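Long-range contacts in caspase Nc subunit 1 (Drosophila melanogaster, PDB 2FP3), which cleaves protein substrates as a cysteine protease, acting as an initiator caspase that sets off the caspase cascade of apoptosis in the fly: residues A[61-71]-A[96-106]; A[254-263]-A[275-286]. The protein carries 2 engineered substitutions. All blocks are in the same frame, centred on the assembly; numbering follows the deposited sequence.

Interaction 1: A[61-71]-A[96-106]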
# COMPACT_ATOMS: atom_id res chain seq x y z
N ARG A 61 10.87 -9.44 -7.11
CA ARG A 61 10.97 -8.02 -6.83
C ARG A 61 10.04 -7.58 -5.71
O ARG A 61 10.43 -6.78 -4.86
CB ARG A 61 10.70 -7.20 -8.11
CG ARG A 61 10.96 -5.72 -7.96
CD ARG A 61 12.29 -5.44 -7.27
NE ARG A 61 13.44 -5.96 -8.01
CZ ARG A 61 13.91 -5.44 -9.14
NH1 ARG A 61 13.33 -4.37 -9.67
NH2 ARG A 61 14.94 -6.00 -9.75
N GLY A 62 8.81 -8.10 -5.71
CA GLY A 62 7.88 -7.74 -4.65
C GLY A 62 6.57 -8.49 -4.65
O GLY A 62 6.18 -9.13 -5.64
N VAL A 63 5.88 -8.43 -3.51
CA VAL A 63 4.58 -9.06 -3.36
C VAL A 63 3.59 -7.99 -2.92
O VAL A 63 3.85 -7.23 -1.98
CB VAL A 63 4.58 -10.18 -2.28
CG1 VAL A 63 3.15 -10.57 -1.95
CG2 VAL A 63 5.36 -11.42 -2.77
N LEU A 64 2.46 -7.91 -3.61
CA LEU A 64 1.42 -6.96 -3.28
C LEU A 64 0.17 -7.68 -2.82
O LEU A 64 -0.35 -8.56 -3.52
CB LEU A 64 1.05 -6.08 -4.49
CG LEU A 64 -0.30 -5.37 -4.33
CD1 LEU A 64 -0.21 -4.37 -3.20
CD2 LEU A 64 -0.70 -4.66 -5.63
N LEU A 65 -0.31 -7.33 -1.64
CA LEU A 65 -1.54 -7.91 -1.13
C LEU A 65 -2.54 -6.77 -1.28
O LEU A 65 -2.44 -5.76 -0.57
CB LEU A 65 -1.42 -8.29 0.35
CG LEU A 65 -2.78 -8.61 1.00
CD1 LEU A 65 -3.40 -9.82 0.30
CD2 LEU A 65 -2.59 -8.89 2.49
N MET A 66 -3.47 -6.91 -2.21
CA MET A 66 -4.46 -5.86 -2.43
C MET A 66 -5.84 -6.32 -2.01
O MET A 66 -6.37 -7.28 -2.55
CB MET A 66 -4.50 -5.46 -3.90
CG MET A 66 -5.02 -4.05 -4.10
SD MET A 66 -6.00 -3.84 -5.57
CE MET A 66 -4.79 -4.08 -6.83
N VAL A 67 -6.43 -5.61 -1.05
CA VAL A 67 -7.76 -5.95 -0.58
C VAL A 67 -8.69 -4.74 -0.74
O VAL A 67 -8.58 -3.76 -0.01
CB VAL A 67 -7.71 -6.39 0.89
CG1 VAL A 67 -9.12 -6.59 1.43
CG2 VAL A 67 -6.90 -7.67 1.02
N ASN A 68 -9.60 -4.82 -1.71
CA ASN A 68 -10.54 -3.74 -1.98
C ASN A 68 -11.96 -4.15 -1.58
O ASN A 68 -12.65 -4.85 -2.33
CB ASN A 68 -10.51 -3.40 -3.48
CG ASN A 68 -10.99 -1.98 -3.77
OD1 ASN A 68 -11.56 -1.31 -2.91
ND2 ASN A 68 -10.76 -1.52 -5.00
N ILE A 69 -12.38 -3.74 -0.38
CA ILE A 69 -13.71 -4.06 0.13
C ILE A 69 -14.69 -3.00 -0.37
O ILE A 69 -14.48 -1.80 -0.15
CB ILE A 69 -13.73 -4.05 1.67
CG1 ILE A 69 -12.66 -5.00 2.21
CG2 ILE A 69 -15.10 -4.43 2.19
CD1 ILE A 69 -12.55 -5.02 3.71
N MET A 70 -15.76 -3.41 -1.04
CA MET A 70 -16.69 -2.42 -1.56
C MET A 70 -18.17 -2.68 -1.32
O MET A 70 -19.02 -2.01 -1.90
CB MET A 70 -16.44 -2.22 -3.05
CG MET A 70 -16.41 -3.50 -3.85
SD MET A 70 -15.83 -3.19 -5.52
CE MET A 70 -17.30 -2.47 -6.25
N ASP A 71 -18.48 -3.64 -0.46
CA ASP A 71 -19.87 -3.95 -0.15
C ASP A 71 -20.07 -4.07 1.35
O ASP A 71 -19.30 -4.75 2.04
CB ASP A 71 -20.30 -5.25 -0.84
CG ASP A 71 -20.59 -5.05 -2.32
OD1 ASP A 71 -20.79 -6.06 -3.03
OD2 ASP A 71 -20.63 -3.89 -2.79
N LEU A 96 5.85 -3.16 -12.11
CA LEU A 96 6.95 -3.15 -11.15
C LEU A 96 7.40 -4.60 -10.96
O LEU A 96 8.29 -4.90 -10.18
CB LEU A 96 6.53 -2.54 -9.81
CG LEU A 96 6.08 -1.08 -9.82
CD1 LEU A 96 5.88 -0.60 -8.39
CD2 LEU A 96 7.12 -0.23 -10.50
N ASN A 97 6.75 -5.49 -11.70
CA ASN A 97 7.06 -6.91 -11.66
C ASN A 97 6.80 -7.57 -10.31
O ASN A 97 7.58 -8.42 -9.89
CB ASN A 97 8.51 -7.13 -12.07
CG ASN A 97 8.83 -6.51 -13.41
OD1 ASN A 97 9.44 -5.44 -13.48
ND2 ASN A 97 8.40 -7.17 -14.48
N PHE A 98 5.73 -7.18 -9.63
CA PHE A 98 5.36 -7.76 -8.34
C PHE A 98 4.44 -8.95 -8.56
O PHE A 98 3.77 -9.04 -9.58
CB PHE A 98 4.59 -6.76 -7.47
CG PHE A 98 5.45 -5.92 -6.58
CD1 PHE A 98 5.07 -5.70 -5.26
CD2 PHE A 98 6.61 -5.33 -7.05
CE1 PHE A 98 5.85 -4.90 -4.41
CE2 PHE A 98 7.40 -4.53 -6.21
CZ PHE A 98 7.02 -4.31 -4.89
N THR A 99 4.43 -9.85 -7.59
CA THR A 99 3.53 -10.98 -7.61
C THR A 99 2.33 -10.39 -6.86
O THR A 99 2.49 -9.89 -5.74
CB THR A 99 4.14 -12.17 -6.87
OG1 THR A 99 5.09 -12.80 -7.73
CG2 THR A 99 3.07 -13.16 -6.43
N ILE A 100 1.16 -10.42 -7.48
CA ILE A 100 -0.04 -9.82 -6.90
C ILE A 100 -1.16 -10.74 -6.40
O ILE A 100 -1.60 -11.64 -7.12
CB ILE A 100 -0.65 -8.85 -7.92
CG1 ILE A 100 0.46 -7.96 -8.49
CG2 ILE A 100 -1.76 -8.02 -7.27
CD1 ILE A 100 0.02 -7.08 -9.64
N PHE A 101 -1.62 -10.50 -5.18
CA PHE A 101 -2.72 -11.28 -4.59
C PHE A 101 -3.86 -10.30 -4.29
O PHE A 101 -3.90 -9.66 -3.24
CB PHE A 101 -2.25 -11.97 -3.31
CG PHE A 101 -1.12 -12.94 -3.53
CD1 PHE A 101 0.18 -12.60 -3.16
CD2 PHE A 101 -1.36 -14.18 -4.13
CE1 PHE A 101 1.24 -13.48 -3.39
CE2 PHE A 101 -0.30 -15.07 -4.36
CZ PHE A 101 1.00 -14.72 -3.99
N PRO A 102 -4.80 -10.16 -5.24
CA PRO A 102 -5.94 -9.26 -5.12
C PRO A 102 -7.20 -9.91 -4.61
O PRO A 102 -7.52 -11.02 -5.00
CB PRO A 102 -6.11 -8.75 -6.54
CG PRO A 102 -5.91 -10.03 -7.32
CD PRO A 102 -4.74 -10.73 -6.61
N TYR A 103 -7.92 -9.19 -3.75
CA TYR A 103 -9.18 -9.69 -3.21
C TYR A 103 -10.25 -8.62 -3.19
O TYR A 103 -9.95 -7.41 -3.19
CB TYR A 103 -8.98 -10.24 -1.80
CG TYR A 103 -8.01 -11.40 -1.72
CD1 TYR A 103 -6.64 -11.19 -1.76
CD2 TYR A 103 -8.47 -12.71 -1.59
CE1 TYR A 103 -5.74 -12.25 -1.67
CE2 TYR A 103 -7.59 -13.78 -1.50
CZ TYR A 103 -6.22 -13.54 -1.54
OH TYR A 103 -5.34 -14.60 -1.41
N GLY A 104 -11.51 -9.07 -3.19
CA GLY A 104 -12.64 -8.16 -3.15
C GLY A 104 -13.19 -8.07 -1.73
O GLY A 104 -12.46 -7.76 -0.79
N ASN A 105 -14.48 -8.37 -1.56
CA ASN A 105 -15.08 -8.31 -0.24
C ASN A 105 -14.69 -9.49 0.65
O ASN A 105 -14.75 -10.65 0.24
CB ASN A 105 -16.61 -8.25 -0.36
CG ASN A 105 -17.09 -7.03 -1.11
OD1 ASN A 105 -16.64 -5.91 -0.85
ND2 ASN A 105 -18.01 -7.23 -2.04
N VAL A 106 -14.26 -9.18 1.87
CA VAL A 106 -13.88 -10.22 2.81
C VAL A 106 -14.25 -9.74 4.21
O VAL A 106 -14.33 -8.54 4.46
CB VAL A 106 -12.36 -10.55 2.76
CG1 VAL A 106 -12.01 -11.17 1.43
CG2 VAL A 106 -11.54 -9.30 2.99

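Interaction 2: A[254-263]-A[275-286]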
# COMPACT_ATOMS: atom_id res chain seq x y z
N TRP A 254 -8.62 9.26 -4.80
CA TRP A 254 -7.84 10.32 -5.43
C TRP A 254 -6.38 10.16 -5.01
O TRP A 254 -5.46 10.38 -5.79
CB TRP A 254 -8.37 11.69 -5.00
CG TRP A 254 -7.92 12.80 -5.88
CD1 TRP A 254 -7.19 13.89 -5.51
CD2 TRP A 254 -8.14 12.92 -7.29
NE1 TRP A 254 -6.95 14.69 -6.60
CE2 TRP A 254 -7.53 14.12 -7.71
CE3 TRP A 254 -8.80 12.13 -8.24
CZ2 TRP A 254 -7.55 14.55 -9.04
CZ3 TRP A 254 -8.83 12.56 -9.56
CH2 TRP A 254 -8.21 13.76 -9.95
N TYR A 255 -6.18 9.78 -3.75
CA TYR A 255 -4.85 9.53 -3.20
C TYR A 255 -4.22 8.40 -4.02
O TYR A 255 -3.10 8.52 -4.52
CB TYR A 255 -4.96 9.10 -1.74
CG TYR A 255 -3.65 8.63 -1.16
CD1 TYR A 255 -2.74 9.53 -0.63
CD2 TYR A 255 -3.33 7.27 -1.13
CE1 TYR A 255 -1.53 9.11 -0.08
CE2 TYR A 255 -2.12 6.83 -0.59
CZ TYR A 255 -1.23 7.76 -0.06
OH TYR A 255 -0.06 7.34 0.53
N ILE A 256 -4.96 7.30 -4.14
CA ILE A 256 -4.50 6.13 -4.89
C ILE A 256 -4.18 6.45 -6.34
O ILE A 256 -3.14 6.04 -6.86
CB ILE A 256 -5.55 5.01 -4.86
CG1 ILE A 256 -5.56 4.36 -3.49
CG2 ILE A 256 -5.22 3.96 -5.91
CD1 ILE A 256 -6.65 3.33 -3.34
N GLN A 257 -5.08 7.17 -7.00
CA GLN A 257 -4.85 7.51 -8.40
C GLN A 257 -3.60 8.36 -8.57
O GLN A 257 -2.75 8.07 -9.42
CB GLN A 257 -6.06 8.24 -8.98
CG GLN A 257 -7.32 7.38 -9.02
CD GLN A 257 -7.12 6.08 -9.78
OE1 GLN A 257 -7.46 5.00 -9.30
NE2 GLN A 257 -6.56 6.18 -10.99
N LYS A 258 -3.47 9.39 -7.74
CA LYS A 258 -2.32 10.28 -7.81
C LYS A 258 -1.06 9.49 -7.51
O LYS A 258 0.01 9.74 -8.09
CB LYS A 258 -2.49 11.42 -6.80
CG LYS A 258 -1.68 12.65 -7.15
CD LYS A 258 -2.10 13.21 -8.51
CE LYS A 258 -1.17 14.32 -8.96
NZ LYS A 258 -1.55 14.91 -10.27
N PHE A 259 -1.18 8.54 -6.58
CA PHE A 259 -0.05 7.70 -6.22
C PHE A 259 0.44 6.90 -7.42
O PHE A 259 1.64 6.89 -7.73
CB PHE A 259 -0.44 6.74 -5.10
CG PHE A 259 0.63 5.75 -4.76
CD1 PHE A 259 1.87 6.19 -4.30
CD2 PHE A 259 0.42 4.39 -4.91
CE1 PHE A 259 2.88 5.28 -4.00
CE2 PHE A 259 1.42 3.47 -4.60
CZ PHE A 259 2.66 3.92 -4.15
N CYS A 260 -0.48 6.23 -8.10
CA CYS A 260 -0.13 5.43 -9.26
C CYS A 260 0.43 6.32 -10.36
O CYS A 260 1.35 5.91 -11.08
CB CYS A 260 -1.34 4.66 -9.77
SG CYS A 260 -1.93 3.39 -8.63
N GLN A 261 -0.12 7.52 -10.50
CA GLN A 261 0.37 8.43 -11.53
C GLN A 261 1.82 8.78 -11.23
O GLN A 261 2.69 8.65 -12.10
CB GLN A 261 -0.47 9.71 -11.60
CG GLN A 261 -1.96 9.46 -11.82
CD GLN A 261 -2.75 10.74 -12.07
OE1 GLN A 261 -2.58 11.74 -11.37
NE2 GLN A 261 -3.63 10.71 -13.07
N VAL A 262 2.08 9.23 -10.00
CA VAL A 262 3.42 9.61 -9.56
C VAL A 262 4.38 8.43 -9.62
O VAL A 262 5.55 8.58 -9.97
CB VAL A 262 3.40 10.16 -8.10
CG1 VAL A 262 4.83 10.47 -7.64
CG2 VAL A 262 2.51 11.40 -8.03
N MET A 263 3.89 7.25 -9.26
CA MET A 263 4.71 6.05 -9.32
C MET A 263 5.08 5.80 -10.78
O MET A 263 6.25 5.59 -11.11
CB MET A 263 3.94 4.85 -8.76
CG MET A 263 3.90 4.77 -7.24
SD MET A 263 5.52 4.32 -6.55
CE MET A 263 5.45 2.53 -6.74
N ILE A 275 8.37 9.86 -3.42
CA ILE A 275 7.14 9.66 -4.15
C ILE A 275 5.92 9.92 -3.27
O ILE A 275 4.96 10.53 -3.73
CB ILE A 275 7.11 8.23 -4.74
CG1 ILE A 275 8.04 8.17 -5.95
CG2 ILE A 275 5.68 7.84 -5.11
CD1 ILE A 275 8.26 6.78 -6.53
N LEU A 276 5.97 9.48 -2.02
CA LEU A 276 4.86 9.69 -1.08
C LEU A 276 4.69 11.18 -0.79
O LEU A 276 3.58 11.65 -0.67
CB LEU A 276 5.08 8.92 0.23
CG LEU A 276 4.98 7.39 0.17
CD1 LEU A 276 5.30 6.79 1.51
CD2 LEU A 276 3.59 6.98 -0.27
N LYS A 277 5.79 11.91 -0.65
CA LYS A 277 5.69 13.34 -0.41
C LYS A 277 5.09 13.98 -1.66
O LYS A 277 4.23 14.86 -1.55
CB LYS A 277 7.05 13.97 -0.13
CG LYS A 277 7.65 13.64 1.23
CD LYS A 277 9.06 14.21 1.30
CE LYS A 277 9.92 13.53 2.34
NZ LYS A 277 10.15 12.11 2.07
N LYS A 278 5.52 13.54 -2.84
CA LYS A 278 4.99 14.05 -4.11
C LYS A 278 3.51 13.74 -4.19
O LYS A 278 2.71 14.56 -4.60
CB LYS A 278 5.69 13.41 -5.31
CG LYS A 278 6.29 14.40 -6.31
CD LYS A 278 5.24 15.31 -6.94
CE LYS A 278 5.90 16.37 -7.81
NZ LYS A 278 4.95 17.44 -8.23
N THR A 279 3.14 12.52 -3.79
CA THR A 279 1.75 12.13 -3.82
C THR A 279 0.94 13.05 -2.89
O THR A 279 -0.08 13.61 -3.30
CB THR A 279 1.59 10.67 -3.37
OG1 THR A 279 2.36 9.83 -4.22
CG2 THR A 279 0.13 10.23 -3.43
N SER A 280 1.43 13.22 -1.66
CA SER A 280 0.76 14.06 -0.67
C SER A 280 0.67 15.52 -1.09
O SER A 280 -0.29 16.21 -0.74
CB SER A 280 1.48 13.97 0.67
OG SER A 280 1.04 14.99 1.55
N GLU A 281 1.67 16.00 -1.80
CA GLU A 281 1.67 17.38 -2.25
C GLU A 281 0.67 17.53 -3.38
O GLU A 281 -0.09 18.49 -3.44
CB GLU A 281 3.06 17.75 -2.76
CG GLU A 281 3.16 19.18 -3.23
CD GLU A 281 4.11 19.33 -4.39
OE1 GLU A 281 3.78 18.83 -5.49
OE2 GLU A 281 5.19 19.92 -4.19
N ALA A 282 0.68 16.54 -4.27
CA ALA A 282 -0.21 16.52 -5.43
C ALA A 282 -1.67 16.44 -5.02
O ALA A 282 -2.47 17.32 -5.35
CB ALA A 282 0.14 15.35 -6.31
N VAL A 283 -2.03 15.38 -4.32
CA VAL A 283 -3.40 15.17 -3.87
C VAL A 283 -3.88 16.36 -3.04
O VAL A 283 -5.07 16.65 -2.98
CB VAL A 283 -3.51 13.87 -3.03
CG1 VAL A 283 -2.70 14.00 -1.75
CG2 VAL A 283 -4.97 13.57 -2.72
N GLY A 284 -2.93 17.07 -2.42
CA GLY A 284 -3.28 18.21 -1.60
C GLY A 284 -3.63 19.44 -2.40
O GLY A 284 -4.67 20.07 -2.18
N ASN A 285 -2.77 19.80 -3.34
CA ASN A 285 -3.00 20.97 -4.18
C ASN A 285 -4.17 20.72 -5.12
O ASN A 285 -3.98 20.28 -6.26
CB ASN A 285 -1.74 21.30 -4.99
CG ASN A 285 -1.88 22.58 -5.80
OD1 ASN A 285 -1.00 22.92 -6.59
ND2 ASN A 285 -2.97 23.30 -5.59
N LYS A 286 -5.38 20.99 -4.65
CA LYS A 286 -6.56 20.78 -5.47
C LYS A 286 -7.83 21.38 -4.87
O LYS A 286 -7.82 22.50 -4.35
CB LYS A 286 -6.78 19.29 -5.72
CG LYS A 286 -7.09 18.48 -4.48
CD LYS A 286 -7.44 17.05 -4.83
CE LYS A 286 -8.62 16.98 -5.79
NZ LYS A 286 -9.86 17.57 -5.22

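Interaction 1: A[61-71]-A[96-106]
Six backbone hydrogen bonds, from Thr99 N to Gly62 O through Asn68 N to Tyr103 O, join strands 62-68 and 98-103 in parallel register, their axes 4.4 Å apart at closest approach. Gly62, Leu64, Met66 and Asn68 supply the bonding groups turned to 98-103; Phe101 N to Leu64 O (2.9 Å) is nearly linear, at 172°. The intervening Val63, Leu65 and Val67 bond instead to strand 130-139, which makes 62-68 an inner strand.

Apolar contacts occupy both faces. Gly62 CA lies directly above the centre of the Phe98 ring, 3.3 Å from its centroid, a CH-pi contact. On this face Leu64 and Ile100 run side by side, CD2 to CG2 3.9 Å, with helix 82-95 packing on Leu64 and Met66. On the other, Val63 CG1 meets the rim of the Phe101 ring in its plane, 3.8 Å from CE1, and Leu65 CD1 reaches Tyr103 CE1 (3.9 Å), with helix 108-119 covering Leu65 and Tyr103.

Beyond the strands a side chain takes over from the backbone. Asn105 CG stands anti to its carbonyl carbon (chi1 -61°), and OD1 accepts from Met70 N (2.7 Å) and, weakly, from Asp71 N (2.9 Å).

The strands, joined through helix 82-95 as a beta-alpha-beta unit, thus belong to the caspase core sheet: backbone bonds on both sides hold 62-68 in place, while apolar faces receive helices and one amide extends the pairing into the loops.

Interaction 2: A[254-263]-A[275-286]
Two helices of the caspase domain, 251-266 and 272-284, pack through this contact, their segments 9.0 Å apart at closest approach and inclined at 130°. Thr279 is the central knob, seated in a hole formed by Tyr255, Lys258, Phe259 and Val262. Its OG1 donates to Ile275 O one turn back (2.7 Å), from above the carbonyl plane, and the same oxygen also accepts from Thr279 N. That bond fixes the threonine's rotation: OG1 lies at the edge of the Phe259 ring, 3.7 Å from CD1, while CG2, anti to the backbone N, faces Tyr255 CE1 (3.9 Å).

Toward the start of 272-284, Ile275 CG2 packs against both Val262 CG1 (3.7 Å) and Met263 SD, which CD1 also meets. Leu276 CD2 lies 3.8 Å from Tyr255 OH, and both side chains also touch Cys236 of the central sheet.

At the far end Val283 CG2 meets Trp254 CD1 (3.6 Å). Lys286 NZ, 4.7 Å from the centroid of the Trp254 five-membered ring, makes a doubtful, off-centre cation-pi contact, both residues being poorly ordered.

The two helices share one face of the central sheet with helix 82-95, an outer layer characteristic of the caspase alpha/beta fold.

Both contacts are largely buried, but they join different layers of one domain. Interaction 1 lies nearer the centre of the chain and builds the sheet itself, so main-chain hydrogen bonds dominate; interaction 2 unites two helices beside that sheet through interlocking side chains, with their backbone bonds kept inside each helix. Aromatic rings serve both, over a glycine backbone and at aliphatic branches in 61-71/96-106, round a threonine knob and aliphatic branches in 254-263/275-286. Helix 82-95 bridges the two: it lies over Leu64 and Met66 of interaction 1 and touches Cys260 and Met263 of interaction 2. The contacts also meet directly, Leu96 CD1 packing 3.6 Å from Met263 CE, although their centres stand about 20 Å apart.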